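Local coordinates for structural protein (unclassified Rudivirus, PDB 6WQ0) that self-assembles into a helical, filamentous nucleocapsid, wrapping around the viral DNA and keeping it in the A-form, at residues Q77-K82 with G102-Y107. Residues are numbered along the deposited sequence; the frame is centred on the assembly and turned at random.
Sequences QGYGLK and GLKAYY. With nucleotides of chain A; nucleotides of chain B.
Tyr-79 meets Tyr-107 where helices 71-89 and 94-111 run antiparallel, the axes of segments 77-82 and 102-107 10.9 Å apart at 159°. The tyrosines form an edge-to-face pair, the edge of Tyr-79 turned toward the face of Tyr-107 with the planes at 74°. Tyr-79 CB also sits over the centre of that face in a CH-pi contact, 4.0 Å from the Tyr-107 ring centroid. The Tyr-79 ring reaches Leu-103 and Lys-104 because chi1 (172°) sets CG opposite the backbone N. Its CE1 lies 3.9 Å from Leu-103 CB, and OH rests by the Lys-104 methylenes. Lys-104 NZ leads on to a salt bridge with Asp-119. Tyr-107 OH lies beside the Gly-78 backbone. On the DNA side, both methyls of Leu-103 pack on Lys-82 CG, each 3.5 Å away. The Lys-82 methylenes pass beside the phosphate of DA145 of chain A. Lys-82 NZ makes a weak hydrogen bond to Tyr-106 OH of a second subunit. Tyr-106 OH lies 3.1 Å from OP1 of DT144 of chain A, a possible hydrogen bond, and is also hydrogen-bonded to Tyr-111. The Tyr-106 rings of the two subunits stack. Apolar and aromatic packing, without hydrogen bonds, joins the segments. The nearby ammonium group probably adds favourable charge, in keeping with phosphate coordination by positively charged residues.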
loop_
_atom_site.group_PDB
_atom_site.type_symbol
_atom_site.label_atom_id
_atom_site.label_comp_id
_atom_site.label_asym_id
_atom_site.label_seq_id
_atom_site.Cartn_x
_atom_site.Cartn_y
_atom_site.Cartn_z
ATOM N N GLN C 77 -65.011 49.035 -34.235
ATOM C CA GLN C 77 -63.795 48.259 -34.429
ATOM C C GLN C 77 -64.132 46.794 -34.629
ATOM O O GLN C 77 -63.744 46.194 -35.641
ATOM C CB GLN C 77 -62.850 48.440 -33.244
ATOM C CG GLN C 77 -62.109 49.762 -33.240
ATOM C CD GLN C 77 -61.016 49.832 -34.281
ATOM O OE1 GLN C 77 -60.694 48.842 -34.925
ATOM N NE2 GLN C 77 -60.437 51.004 -34.447
ATOM N N GLY C 78 -64.932 46.230 -33.723
ATOM C CA GLY C 78 -65.334 44.848 -33.877
ATOM C C GLY C 78 -65.982 44.605 -35.220
ATOM O O GLY C 78 -65.555 43.722 -35.969
ATOM N N TYR C 79 -66.959 45.441 -35.581
ATOM C CA TYR C 79 -67.608 45.284 -36.874
ATOM C C TYR C 79 -66.571 45.271 -37.981
ATOM O O TYR C 79 -66.518 44.332 -38.786
ATOM C CB TYR C 79 -68.627 46.399 -37.101
ATOM C CG TYR C 79 -69.209 46.416 -38.494
ATOM C CD1 TYR C 79 -70.244 45.563 -38.843
ATOM C CD2 TYR C 79 -68.725 47.284 -39.462
ATOM C CE1 TYR C 79 -70.772 45.575 -40.109
ATOM C CE2 TYR C 79 -69.249 47.298 -40.729
ATOM C CZ TYR C 79 -70.273 46.445 -41.046
ATOM O OH TYR C 79 -70.793 46.465 -42.314
ATOM N N GLY C 80 -65.680 46.265 -37.978
ATOM C CA GLY C 80 -64.657 46.316 -39.002
ATOM C C GLY C 80 -63.890 45.017 -39.093
ATOM O O GLY C 80 -63.812 44.408 -40.162
ATOM N N LEU C 81 -63.388 44.532 -37.956
ATOM C CA LEU C 81 -62.601 43.311 -37.994
ATOM C C LEU C 81 -63.438 42.159 -38.513
ATOM O O LEU C 81 -62.988 41.412 -39.388
ATOM C CB LEU C 81 -62.037 43.001 -36.612
ATOM C CG LEU C 81 -61.058 44.019 -36.031
ATOM C CD1 LEU C 81 -60.679 43.626 -34.624
ATOM C CD2 LEU C 81 -59.831 44.141 -36.901
ATOM N N LYS C 82 -64.685 42.067 -38.050
ATOM C CA LYS C 82 -65.597 41.052 -38.554
ATOM C C LYS C 82 -65.654 41.088 -40.072
ATOM O O LYS C 82 -65.428 40.067 -40.732
ATOM C CB LYS C 82 -66.982 41.265 -37.944
ATOM C CG LYS C 82 -67.917 40.094 -38.053
ATOM C CD LYS C 82 -67.552 38.991 -37.109
ATOM C CE LYS C 82 -68.593 37.898 -37.104
ATOM N NZ LYS C 82 -69.858 38.404 -36.537
ATOM N N GLY C 102 -75.712 40.825 -43.656
ATOM C CA GLY C 102 -76.042 40.113 -42.432
ATOM C C GLY C 102 -75.332 40.663 -41.210
ATOM O O GLY C 102 -75.905 40.716 -40.121
ATOM N N LEU C 103 -74.082 41.094 -41.375
ATOM C CA LEU C 103 -73.342 41.677 -40.262
ATOM C C LEU C 103 -73.920 43.023 -39.854
ATOM O O LEU C 103 -73.988 43.336 -38.659
ATOM C CB LEU C 103 -71.874 41.821 -40.639
ATOM C CG LEU C 103 -71.085 40.520 -40.667
ATOM C CD1 LEU C 103 -69.650 40.787 -41.062
ATOM C CD2 LEU C 103 -71.168 39.843 -39.321
ATOM N N LYS C 104 -74.325 43.840 -40.826
ATOM C CA LYS C 104 -74.971 45.100 -40.481
ATOM C C LYS C 104 -76.271 44.855 -39.730
ATOM O O LYS C 104 -76.542 45.514 -38.721
ATOM C CB LYS C 104 -75.221 45.936 -41.732
ATOM C CG LYS C 104 -73.959 46.369 -42.436
ATOM C CD LYS C 104 -74.234 47.396 -43.508
ATOM C CE LYS C 104 -74.883 48.625 -42.922
ATOM N NZ LYS C 104 -75.097 49.661 -43.963
ATOM N N ALA C 105 -77.089 43.912 -40.205
ATOM C CA ALA C 105 -78.304 43.560 -39.473
ATOM C C ALA C 105 -77.978 43.140 -38.047
ATOM O O ALA C 105 -78.600 43.610 -37.087
ATOM C CB ALA C 105 -79.052 42.447 -40.201
ATOM N N TYR C 106 -76.988 42.258 -37.896
ATOM C CA TYR C 106 -76.553 41.796 -36.582
ATOM C C TYR C 106 -76.233 42.961 -35.658
ATOM O O TYR C 106 -76.779 43.059 -34.554
ATOM C CB TYR C 106 -75.330 40.894 -36.757
ATOM C CG TYR C 106 -74.696 40.361 -35.493
ATOM C CD1 TYR C 106 -75.455 40.076 -34.371
ATOM C CD2 TYR C 106 -73.336 40.110 -35.441
ATOM C CE1 TYR C 106 -74.872 39.580 -33.230
ATOM C CE2 TYR C 106 -72.745 39.613 -34.307
ATOM C CZ TYR C 106 -73.515 39.351 -33.205
ATOM O OH TYR C 106 -72.920 38.856 -32.072
ATOM N N TYR C 107 -75.340 43.853 -36.090
ATOM C CA TYR C 107 -74.865 44.908 -35.201
ATOM C C TYR C 107 -75.946 45.937 -34.905
ATOM O O TYR C 107 -76.130 46.315 -33.743
ATOM C CB TYR C 107 -73.622 45.576 -35.790
ATOM C CG TYR C 107 -72.343 45.003 -35.234
ATOM C CD1 TYR C 107 -71.589 45.704 -34.313
ATOM C CD2 TYR C 107 -71.908 43.746 -35.613
ATOM C CE1 TYR C 107 -70.439 45.175 -33.794
ATOM C CE2 TYR C 107 -70.756 43.212 -35.102
ATOM C CZ TYR C 107 -70.025 43.931 -34.195
ATOM O OH TYR C 107 -68.873 43.400 -33.679
ATOM P P DT A 144 -69.031 38.663 -30.839
ATOM O OP1 DT A 144 -69.940 38.076 -31.833
ATOM O OP2 DT A 144 -68.518 37.855 -29.722
ATOM O "O5'" DT A 144 -67.754 39.270 -31.584
ATOM C "C5'" DT A 144 -67.909 40.023 -32.774
ATOM C "C4'" DT A 144 -66.612 40.715 -33.152
ATOM O "O4'" DT A 144 -66.126 41.518 -32.054
ATOM C "C3'" DT A 144 -65.441 39.815 -33.419
ATOM O "O3'" DT A 144 -65.563 39.166 -34.655
ATOM C "C2'" DT A 144 -64.327 40.846 -33.430
ATOM C "C1'" DT A 144 -64.724 41.704 -32.231
ATOM N N1 DT A 144 -63.998 41.312 -31.000
ATOM C C2 DT A 144 -62.718 41.765 -30.816
ATOM O O2 DT A 144 -62.148 42.493 -31.602
ATOM N N3 DT A 144 -62.121 41.343 -29.673
ATOM C C4 DT A 144 -62.657 40.524 -28.716
ATOM O O4 DT A 144 -62.038 40.197 -27.721
ATOM C C5 DT A 144 -63.997 40.076 -28.966
ATOM C C7 DT A 144 -64.679 39.173 -27.988
ATOM C C6 DT A 144 -64.596 40.481 -30.087
ATOM P P DA A 145 -64.860 37.743 -34.862
ATOM O OP1 DA A 145 -65.459 37.071 -36.017
ATOM O OP2 DA A 145 -64.851 37.073 -33.555
ATOM O "O5'" DA A 145 -63.350 38.099 -35.204
ATOM C "C5'" DA A 145 -63.021 38.728 -36.418
ATOM C "C4'" DA A 145 -61.600 39.248 -36.381
ATOM O "O4'" DA A 145 -61.425 40.058 -35.202
ATOM C "C3'" DA A 145 -60.528 38.193 -36.245
ATOM O "O3'" DA A 145 -60.227 37.622 -37.496
ATOM C "C2'" DA A 145 -59.367 39.016 -35.720
ATOM C "C1'" DA A 145 -60.076 39.982 -34.780
ATOM N N9 DA A 145 -60.030 39.576 -33.377
ATOM C C8 DA A 145 -61.062 39.142 -32.600
ATOM N N7 DA A 145 -60.712 38.849 -31.375
ATOM C C5 DA A 145 -59.356 39.115 -31.350
ATOM C C6 DA A 145 -58.390 39.013 -30.340
ATOM N N6 DA A 145 -58.662 38.600 -29.104
ATOM N N1 DA A 145 -57.125 39.364 -30.649
ATOM C C2 DA A 145 -56.861 39.778 -31.886
ATOM N N3 DA A 145 -57.683 39.914 -32.911
ATOM C C4 DA A 145 -58.926 39.567 -32.572
ATOM P P DT B 159 -54.464 48.650 -30.041
ATOM O OP1 DT B 159 -53.805 49.671 -30.868
ATOM O OP2 DT B 159 -54.669 48.882 -28.602
ATOM O "O5'" DT B 159 -55.875 48.290 -30.687
ATOM C "C5'" DT B 159 -56.457 49.140 -31.650
ATOM C "C4'" DT B 159 -57.965 49.103 -31.547
ATOM O "O4'" DT B 159 -58.371 47.847 -30.985
ATOM C "C3'" DT B 159 -58.569 50.169 -30.644
ATOM O "O3'" DT B 159 -59.203 51.163 -31.436
ATOM C "C2'" DT B 159 -59.578 49.412 -29.760
ATOM C "C1'" DT B 159 -59.612 48.020 -30.362
ATOM N N1 DT B 159 -59.791 46.940 -29.346
ATOM C C2 DT B 159 -60.999 46.298 -29.246
ATOM O O2 DT B 159 -61.952 46.552 -29.955
ATOM N N3 DT B 159 -61.053 45.333 -28.288
ATOM C C4 DT B 159 -60.047 44.951 -27.437
ATOM O O4 DT B 159 -60.201 44.072 -26.603
ATOM C C5 DT B 159 -58.806 45.671 -27.587
ATOM C C7 DT B 159 -57.637 45.351 -26.710
ATOM C C6 DT B 159 -58.740 46.616 -28.523
#